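Local coordinates for oxidoreductase, NAD-binding/iron-sulfur cluster-binding protein (PDB 6ZXU) that acts as a catabolic reductive dehalogenase, carrying cobalamin and two iron-sulfur clusters with which it probably removes halogen from organic substrates, at residues A[285-290]-A[599-604]; A[595-600]-A[607-612]. One frame throughout, in Å; residues are numbered along the deposited sequence.

Contact 1: residues A[285-290]-A[599-604]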
ATOM      1  N   MET A 285      -2.671  11.682 -15.193  1.00 18.22           N
ATOM      2  CA  MET A 285      -2.150  12.669 -14.237  1.00 17.44           C
ATOM      3  C   MET A 285      -2.304  12.292 -12.759  1.00 20.52           C
ATOM      4  O   MET A 285      -1.815  13.049 -11.868  1.00 18.99           O
ATOM      5  CB  MET A 285      -2.786  14.015 -14.480  1.00 17.85           C
ATOM      6  CG  MET A 285      -2.269  14.624 -15.809  1.00 26.28           C
ATOM      7  SD  MET A 285      -3.009  16.206 -16.074  1.00 41.79           S
ATOM      8  CE  MET A 285      -2.153  17.241 -14.882  1.00 44.62           C
ATOM      9  N   GLY A 286      -3.007  11.210 -12.453  1.00 17.39           N
ATOM     10  CA  GLY A 286      -3.169  10.797 -11.083  1.00 18.64           C
ATOM     11  C   GLY A 286      -4.150  11.695 -10.363  1.00 19.38           C
ATOM     12  O   GLY A 286      -4.595  12.704 -10.880  1.00 18.94           O
ATOM     13  N   ARG A 287      -4.430  11.358  -9.127  1.00 18.94           N
ATOM     14  CA  ARG A 287      -5.357  12.103  -8.333  1.00 20.65           C
ATOM     15  C   ARG A 287      -4.729  13.282  -7.645  1.00 20.92           C
ATOM     16  O   ARG A 287      -5.359  14.312  -7.452  1.00 21.77           O
ATOM     17  CB  ARG A 287      -6.042  11.183  -7.336  1.00 22.39           C
ATOM     18  CG  ARG A 287      -7.172  11.867  -6.652  1.00 36.34           C
ATOM     19  CD  ARG A 287      -8.171  10.896  -5.957  1.00 42.79           C
ATOM     20  NE  ARG A 287      -7.493  10.193  -4.869  1.00 40.47           N
ATOM     21  CZ  ARG A 287      -7.067  10.764  -3.715  1.00 54.86           C
ATOM     22  NH1 ARG A 287      -7.254  12.098  -3.387  1.00 44.93           N
ATOM     23  NH2 ARG A 287      -6.445   9.960  -2.856  1.00 47.64           N
ATOM     24  N   TYR A 288      -3.472  13.171  -7.323  1.00 18.85           N
ATOM     25  CA  TYR A 288      -2.859  14.262  -6.591  1.00 19.58           C
ATOM     26  C   TYR A 288      -2.138  15.164  -7.600  1.00 19.85           C
ATOM     27  O   TYR A 288      -1.562  14.671  -8.576  1.00 19.52           O
ATOM     28  CB  TYR A 288      -1.876  13.734  -5.557  1.00 17.83           C
ATOM     29  CG  TYR A 288      -2.529  12.992  -4.393  1.00 19.95           C
ATOM     30  CD1 TYR A 288      -3.018  13.663  -3.320  1.00 21.24           C
ATOM     31  CD2 TYR A 288      -2.665  11.589  -4.418  1.00 20.46           C
ATOM     32  CE1 TYR A 288      -3.648  12.978  -2.274  1.00 22.73           C
ATOM     33  CE2 TYR A 288      -3.276  10.910  -3.399  1.00 21.90           C
ATOM     34  CZ  TYR A 288      -3.753  11.611  -2.316  1.00 24.75           C
ATOM     35  OH  TYR A 288      -4.335  10.928  -1.253  1.00 25.29           O
ATOM     36  N   PRO A 289      -2.129  16.469  -7.352  1.00 19.79           N
ATOM     37  CA  PRO A 289      -1.546  17.418  -8.282  1.00 21.84           C
ATOM     38  C   PRO A 289      -0.002  17.528  -8.298  1.00 18.53           C
ATOM     39  O   PRO A 289       0.581  18.580  -8.034  1.00 16.50           O
ATOM     40  CB  PRO A 289      -2.196  18.732  -7.844  1.00 22.26           C
ATOM     41  CG  PRO A 289      -2.381  18.592  -6.393  1.00 22.10           C
ATOM     42  CD  PRO A 289      -2.694  17.155  -6.172  1.00 21.46           C
ATOM     43  N   MET A 290       0.632  16.434  -8.660  1.00 19.10           N
ATOM     44  CA  MET A 290       2.069  16.371  -8.747  1.00 17.39           C
ATOM     45  C   MET A 290       2.637  17.316  -9.795  1.00 18.57           C
ATOM     46  O   MET A 290       3.781  17.671  -9.733  1.00 18.42           O
ATOM     47  CB  MET A 290       2.509  14.935  -9.070  1.00 19.90           C
ATOM     48  CG  MET A 290       2.441  13.945  -7.903  1.00 21.37           C
ATOM     49  SD  MET A 290       3.481  14.374  -6.437  1.00 23.16           S
ATOM     50  CE  MET A 290       5.122  14.023  -7.013  1.00 26.39           C
ATOM     51  N   ARG A 599      -1.009  13.503   7.077  1.00 17.78           N
ATOM     52  CA  ARG A 599      -2.203  14.279   7.384  1.00 19.60           C
ATOM     53  C   ARG A 599      -3.413  13.767   6.687  1.00 20.69           C
ATOM     54  O   ARG A 599      -3.312  13.087   5.679  1.00 20.72           O
ATOM     55  CB  ARG A 599      -2.093  15.692   6.825  1.00 20.40           C
ATOM     56  CG  ARG A 599      -0.941  16.436   7.321  1.00 23.29           C
ATOM     57  CD  ARG A 599      -1.116  17.895   7.005  1.00 22.03           C
ATOM     58  NE  ARG A 599      -0.179  18.640   7.828  1.00 21.29           N
ATOM     59  CZ  ARG A 599       1.005  19.007   7.381  1.00 20.11           C
ATOM     60  NH1 ARG A 599       1.357  18.706   6.156  1.00 18.72           N
ATOM     61  NH2 ARG A 599       1.826  19.691   8.192  1.00 21.31           N
ATOM     62  N   GLU A 600      -4.591  14.186   7.208  1.00 19.51           N
ATOM     63  CA  GLU A 600      -5.844  13.855   6.589  1.00 20.22           C
ATOM     64  C   GLU A 600      -5.988  14.548   5.214  1.00 19.71           C
ATOM     65  O   GLU A 600      -5.497  15.656   5.003  1.00 18.74           O
ATOM     66  CB  GLU A 600      -7.046  14.207   7.533  1.00 21.28           C
ATOM     67  CG  GLU A 600      -8.301  13.393   7.156  1.00 23.06           C
ATOM     68  CD  GLU A 600      -9.570  13.753   7.961  1.00 25.44           C
ATOM     69  OE1 GLU A 600      -9.459  14.366   9.032  1.00 25.15           O
ATOM     70  OE2 GLU A 600     -10.686  13.421   7.499  1.00 22.95           O
ATOM     71  N   ASP A 601      -6.731  13.918   4.311  1.00 19.05           N
ATOM     72  CA  ASP A 601      -7.002  14.469   2.930  1.00 25.22           C
ATOM     73  C   ASP A 601      -8.219  15.456   2.918  1.00 23.40           C
ATOM     74  O   ASP A 601      -9.267  15.174   2.324  1.00 23.39           O
ATOM     75  CB  ASP A 601      -7.179  13.273   1.961  1.00 32.80           C
ATOM     76  CG  ASP A 601      -7.307  13.670   0.470  1.00 46.58           C
ATOM     77  OD1 ASP A 601      -6.657  14.686   0.019  1.00 49.74           O
ATOM     78  OD2 ASP A 601      -8.098  12.951  -0.226  1.00 53.66           O
ATOM     79  N   THR A 602      -8.074  16.543   3.672  1.00 21.20           N
ATOM     80  CA  THR A 602      -9.078  17.592   3.798  1.00 22.04           C
ATOM     81  C   THR A 602      -8.514  18.924   3.298  1.00 22.49           C
ATOM     82  O   THR A 602      -7.365  19.030   2.946  1.00 22.23           O
ATOM     83  CB  THR A 602      -9.526  17.829   5.237  1.00 24.48           C
ATOM     84  OG1 THR A 602      -8.399  18.231   6.021  1.00 21.45           O
ATOM     85  CG2 THR A 602     -10.114  16.581   5.798  1.00 25.74           C
ATOM     86  N   VAL A 603      -9.378  19.902   3.162  1.00 22.75           N
ATOM     87  CA  VAL A 603      -8.983  21.228   2.762  1.00 24.67           C
ATOM     88  C   VAL A 603      -7.911  21.783   3.685  1.00 21.69           C
ATOM     89  O   VAL A 603      -6.870  22.243   3.194  1.00 22.71           O
ATOM     90  CB  VAL A 603     -10.218  22.171   2.671  1.00 27.50           C
ATOM     91  CG1 VAL A 603      -9.793  23.597   2.401  1.00 29.26           C
ATOM     92  CG2 VAL A 603     -11.103  21.747   1.520  1.00 28.42           C
ATOM     93  N   GLU A 604      -8.074  21.687   4.982  1.00 23.20           N
ATOM     94  CA  GLU A 604      -7.032  22.270   5.839  1.00 27.52           C
ATOM     95  C   GLU A 604      -5.731  21.478   5.807  1.00 24.40           C
ATOM     96  O   GLU A 604      -4.662  22.059   5.968  1.00 21.80           O
ATOM     97  CB  GLU A 604      -7.456  22.466   7.310  1.00 32.82           C
ATOM     98  CG  GLU A 604      -7.064  21.314   8.173  1.00 48.82           C
ATOM     99  CD  GLU A 604      -7.029  21.532   9.727  1.00 63.74           C
ATOM    100  OE1 GLU A 604      -7.219  22.656  10.290  1.00 58.47           O
ATOM    101  OE2 GLU A 604      -6.784  20.481  10.377  1.00 69.48           O
TER
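A weak, long salt bridge between Arg287 and Asp601 joins the loop that follows helix 274-278 to the turn leading into helix 603-614, at a partly buried spot about 16 Å from the centre of the chain. The link is narrow: the two segments bury 86 Å² in all, and their nearest CA atoms, those of Tyr288 and Asp601, stand 10.4 Å apart. Arg287 NH1 donates to Asp601 OD2 at 3.4 Å with an N-H...O angle of 132°. The pair meets through one nitrogen and one oxygen, approached obliquely; the guanidinium and carboxylate planes are turned 51° apart. With its CG anti to the backbone N (chi1 -170°) and a bend at chi3, Arg287 also brings NH2 to Tyr288 OH at 2.8 Å, a second weak bond. Asp601 is the centre of an inverse gamma turn just ahead of the helix; the next residue, Thr602, is its N-cap, whose OG1 bonds to the backbone N of Gly605. Pro289 centres a similar turn on the facing loop. Tyr288 comes to the carboxylate's other oxygen, its CE1 4.2 Å from Asp601 OD1 and at a slant, while its ring also meets that of Phe394. OD1 in turn forms a salt bridge with Arg606, in the first turn of the helix.

Contact 2: residues A[595-600]-A[607-612]; sequences CPWNRE and RLAELS. With NA (sodium ion), chain G; SF4 (iron/sulfur cluster), chain D.
The guanidinium of Arg599 is sandwiched: Pro596 O sits 3.0 Å above the centre of one face, Leu608 CB lies over the opposite face, nearer the rim, and water 2 is in plane at the edge. The Trp597 ring has water 2 above the centre of one face and S1 of the iron-sulfur cluster at its edge, 3.7 Å from CD1. Cys595-Pro596 closes a cysteine motif consistent with a ferredoxin-type 4Fe-4S fold; the type I turn from Cys595 to Asn598 packs against helix 603-614, and Cys595 SG binds FE3 at 2.2 Å. Asn598 O and, at a longer distance, Cys595 O bind a sodium ion beside this turn. Trp597 reaches the helix with the far end of its six-membered ring, CH2 lying 3.6 Å from Ser612 CB. The Arg599 chain, extended from CG to NE, crosses the Leu608 side chain at about a right angle. Without the guanidinium, as with an alanine here, water 2 would probably lose its NH2 donor and Leu608 CB its flat cover. Water 2 joins NH2 to Ser612 OG, whose hydroxyl in turn donates to Leu608 O at 2.7 Å, from the opposite face of the carbonyl plane to Ser612 N.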
ATOM      1  N   CYS A 595       5.010  11.690  11.614  1.00 18.03           N
ATOM      2  CA  CYS A 595       5.435  12.747  10.757  1.00 15.69           C
ATOM      3  C   CYS A 595       4.353  13.818  10.541  1.00 15.82           C
ATOM      4  O   CYS A 595       3.259  13.484  10.196  1.00 14.09           O
ATOM      5  CB  CYS A 595       5.946  12.169   9.414  1.00 15.41           C
ATOM      6  SG  CYS A 595       6.710  13.408   8.347  1.00 14.49           S
ATOM      7  N   PRO A 596       4.702  15.116  10.674  1.00 15.84           N
ATOM      8  CA  PRO A 596       3.731  16.159  10.362  1.00 16.84           C
ATOM      9  C   PRO A 596       3.124  16.078   8.971  1.00 16.00           C
ATOM     10  O   PRO A 596       1.968  16.465   8.788  1.00 13.93           O
ATOM     11  CB  PRO A 596       4.525  17.459  10.504  1.00 16.40           C
ATOM     12  CG  PRO A 596       5.593  17.105  11.444  1.00 16.13           C
ATOM     13  CD  PRO A 596       5.967  15.686  11.131  1.00 14.27           C
ATOM     14  N   TRP A 597       3.839  15.571   8.003  1.00 14.06           N
ATOM     15  CA  TRP A 597       3.327  15.410   6.631  1.00 13.61           C
ATOM     16  C   TRP A 597       2.319  14.278   6.468  1.00 14.75           C
ATOM     17  O   TRP A 597       1.692  14.160   5.410  1.00 13.74           O
ATOM     18  CB  TRP A 597       4.459  15.195   5.651  1.00 12.56           C
ATOM     19  CG  TRP A 597       5.388  16.395   5.512  1.00 12.48           C
ATOM     20  CD1 TRP A 597       6.430  16.666   6.288  1.00 12.43           C
ATOM     21  CD2 TRP A 597       5.350  17.405   4.491  1.00 14.51           C
ATOM     22  NE1 TRP A 597       7.086  17.776   5.831  1.00 12.84           N
ATOM     23  CE2 TRP A 597       6.429  18.284   4.746  1.00 13.96           C
ATOM     24  CE3 TRP A 597       4.544  17.645   3.361  1.00 13.30           C
ATOM     25  CZ2 TRP A 597       6.732  19.332   3.932  1.00 14.52           C
ATOM     26  CZ3 TRP A 597       4.830  18.723   2.566  1.00 13.28           C
ATOM     27  CH2 TRP A 597       5.895  19.582   2.877  1.00 16.13           C
ATOM     28  N   ASN A 598       2.180  13.446   7.481  1.00 13.32           N
ATOM     29  CA  ASN A 598       1.140  12.469   7.519  1.00 17.07           C
ATOM     30  C   ASN A 598      -0.128  13.150   7.991  1.00 15.80           C
ATOM     31  O   ASN A 598      -0.301  13.372   9.191  1.00 17.91           O
ATOM     32  CB  ASN A 598       1.576  11.257   8.402  1.00 18.00           C
ATOM     33  CG  ASN A 598       0.415  10.220   8.592  1.00 24.04           C
ATOM     34  OD1 ASN A 598      -0.354   9.936   7.684  1.00 19.40           O
ATOM     35  ND2 ASN A 598       0.206   9.813   9.832  1.00 25.06           N
ATOM     36  N   ARG A 599      -1.009  13.503   7.077  1.00 17.78           N
ATOM     37  CA  ARG A 599      -2.203  14.279   7.384  1.00 19.60           C
ATOM     38  C   ARG A 599      -3.413  13.767   6.687  1.00 20.69           C
ATOM     39  O   ARG A 599      -3.312  13.087   5.679  1.00 20.72           O
ATOM     40  CB  ARG A 599      -2.093  15.692   6.825  1.00 20.40           C
ATOM     41  CG  ARG A 599      -0.941  16.436   7.321  1.00 23.29           C
ATOM     42  CD  ARG A 599      -1.116  17.895   7.005  1.00 22.03           C
ATOM     43  NE  ARG A 599      -0.179  18.640   7.828  1.00 21.29           N
ATOM     44  CZ  ARG A 599       1.005  19.007   7.381  1.00 20.11           C
ATOM     45  NH1 ARG A 599       1.357  18.706   6.156  1.00 18.72           N
ATOM     46  NH2 ARG A 599       1.826  19.691   8.192  1.00 21.31           N
ATOM     47  N   GLU A 600      -4.591  14.186   7.208  1.00 19.51           N
ATOM     48  CA  GLU A 600      -5.844  13.855   6.589  1.00 20.22           C
ATOM     49  C   GLU A 600      -5.988  14.548   5.214  1.00 19.71           C
ATOM     50  O   GLU A 600      -5.497  15.656   5.003  1.00 18.74           O
ATOM     51  CB  GLU A 600      -7.046  14.207   7.533  1.00 21.28           C
ATOM     52  CG  GLU A 600      -8.301  13.393   7.156  1.00 23.06           C
ATOM     53  CD  GLU A 600      -9.570  13.753   7.961  1.00 25.44           C
ATOM     54  OE1 GLU A 600      -9.459  14.366   9.032  1.00 25.15           O
ATOM     55  OE2 GLU A 600     -10.686  13.421   7.499  1.00 22.95           O
ATOM     56  N   ARG A 607      -3.901  22.427   2.791  1.00 19.17           N
ATOM     57  CA  ARG A 607      -3.385  23.754   2.983  1.00 19.26           C
ATOM     58  C   ARG A 607      -2.118  23.779   3.864  1.00 18.15           C
ATOM     59  O   ARG A 607      -1.179  24.538   3.564  1.00 17.27           O
ATOM     60  CB  ARG A 607      -4.482  24.683   3.542  1.00 19.96           C
ATOM     61  CG  ARG A 607      -4.053  26.142   3.736  1.00 22.65           C
ATOM     62  CD  ARG A 607      -3.341  26.756   2.509  1.00 29.03           C
ATOM     63  NE  ARG A 607      -4.162  26.633   1.296  1.00 31.38           N
ATOM     64  CZ  ARG A 607      -5.036  27.563   0.878  1.00 37.12           C
ATOM     65  NH1 ARG A 607      -5.183  28.697   1.552  1.00 36.00           N
ATOM     66  NH2 ARG A 607      -5.741  27.372  -0.223  1.00 35.70           N
ATOM     67  N   LEU A 608      -2.081  23.011   4.914  1.00 16.92           N
ATOM     68  CA  LEU A 608      -0.889  22.940   5.727  1.00 17.79           C
ATOM     69  C   LEU A 608       0.298  22.419   4.961  1.00 18.73           C
ATOM     70  O   LEU A 608       1.432  22.929   5.113  1.00 15.55           O
ATOM     71  CB  LEU A 608      -1.094  22.149   6.947  1.00 21.13           C
ATOM     72  CG  LEU A 608      -1.944  22.824   8.043  1.00 20.85           C
ATOM     73  CD1 LEU A 608      -2.364  21.791   9.033  1.00 24.63           C
ATOM     74  CD2 LEU A 608      -1.134  23.871   8.750  1.00 21.87           C
ATOM     75  N   ALA A 609       0.053  21.494   4.029  1.00 16.88           N
ATOM     76  CA  ALA A 609       1.147  21.044   3.158  1.00 19.60           C
ATOM     77  C   ALA A 609       1.558  22.112   2.155  1.00 16.46           C
ATOM     78  O   ALA A 609       2.733  22.307   1.910  1.00 17.60           O
ATOM     79  CB  ALA A 609       0.732  19.782   2.415  1.00 19.20           C
ATOM     80  N   GLU A 610       0.601  22.783   1.524  1.00 17.74           N
ATOM     81  CA  GLU A 610       0.901  23.891   0.615  1.00 18.25           C
ATOM     82  C   GLU A 610       1.736  24.956   1.285  1.00 19.19           C
ATOM     83  O   GLU A 610       2.698  25.475   0.712  1.00 16.88           O
ATOM     84  CB  GLU A 610      -0.345  24.538   0.053  1.00 26.08           C
ATOM     85  CG  GLU A 610      -1.212  23.651  -0.830  1.00 37.99           C
ATOM     86  CD  GLU A 610      -2.586  24.332  -1.258  1.00 54.62           C
ATOM     87  OE1 GLU A 610      -3.603  24.436  -0.467  1.00 43.27           O
ATOM     88  OE2 GLU A 610      -2.683  24.743  -2.449  1.00 73.16           O
ATOM     89  N   LEU A 611       1.387  25.308   2.510  1.00 17.35           N
ATOM     90  CA  LEU A 611       2.145  26.290   3.211  1.00 17.21           C
ATOM     91  C   LEU A 611       3.547  25.803   3.488  1.00 17.41           C
ATOM     92  O   LEU A 611       4.480  26.599   3.426  1.00 18.38           O
ATOM     93  CB  LEU A 611       1.441  26.700   4.519  1.00 16.92           C
ATOM     94  CG  LEU A 611       0.158  27.480   4.462  1.00 20.54           C
ATOM     95  CD1 LEU A 611      -0.562  27.502   5.803  1.00 24.22           C
ATOM     96  CD2 LEU A 611       0.466  28.889   4.010  1.00 23.45           C
ATOM     97  N   SER A 612       3.698  24.531   3.880  1.00 15.61           N
ATOM     98  CA  SER A 612       5.018  23.988   4.134  1.00 16.73           C
ATOM     99  C   SER A 612       5.890  24.068   2.902  1.00 19.04           C
ATOM    100  O   SER A 612       7.045  24.388   2.999  1.00 22.82           O
ATOM    101  CB  SER A 612       4.925  22.541   4.606  1.00 16.31           C
ATOM    102  OG  SER A 612       4.031  22.370   5.705  1.00 17.58           O
TER
HETATM  103 NA    NA G 704       0.615  13.900  11.500  1.00 40.01          NA
HETATM  104 FE1  SF4 D 701      10.970  13.337  10.479  1.00 12.69          FE
HETATM  105 FE2  SF4 D 701       9.787  15.864  10.762  1.00 13.05          FE
HETATM  106 FE3  SF4 D 701       8.735  14.094   9.010  1.00 12.96          FE
HETATM  107 FE4  SF4 D 701      11.168  15.180   8.419  1.00 12.02          FE
HETATM  108  S1  SF4 D 701       9.157  16.218   8.676  1.00 14.73           S
HETATM  109  S2  SF4 D 701      10.617  13.066   8.280  1.00 14.46           S
HETATM  110  S3  SF4 D 701      11.952  15.292  10.522  1.00 13.68           S
HETATM  111  S4  SF4 D 701       8.942  13.935  11.246  1.00 15.42           S
HETATM  112  O   HOH W   1       0.127  16.112  11.012  1.00 21.52           O
HETATM  113  O   HOH W   2       4.130  19.699   6.525  1.00 18.39           O
HETATM  114  O   HOH W   3       2.017  14.383  13.224  1.00 26.24           O
HETATM  115  O   HOH W   4      -0.234  11.946  12.755  1.00 39.29           O

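Overall arrangement
Helix 603-614 and the strip leading into it serve both contacts, whose centres are 10 Å apart: on this side contact 1 touches only Asp601, in the turn ahead of the helix, whereas contact 2 uses the helix's middle and later turns. They share Arg599 and Glu600, although only contact 2 uses Arg599 to touch its partner. Contact 2 is the buried one, at 231 Å² against 86 Å², with flat groups, aliphatic carbon and a bridging water beside an iron-sulfur cluster. Contact 1 is partly buried and rests on opposite charges, with Arg287 exposed. Sequence span differs too: 308 residues lie between the segments of contact 1, six between those of contact 2, which folds the chain back locally.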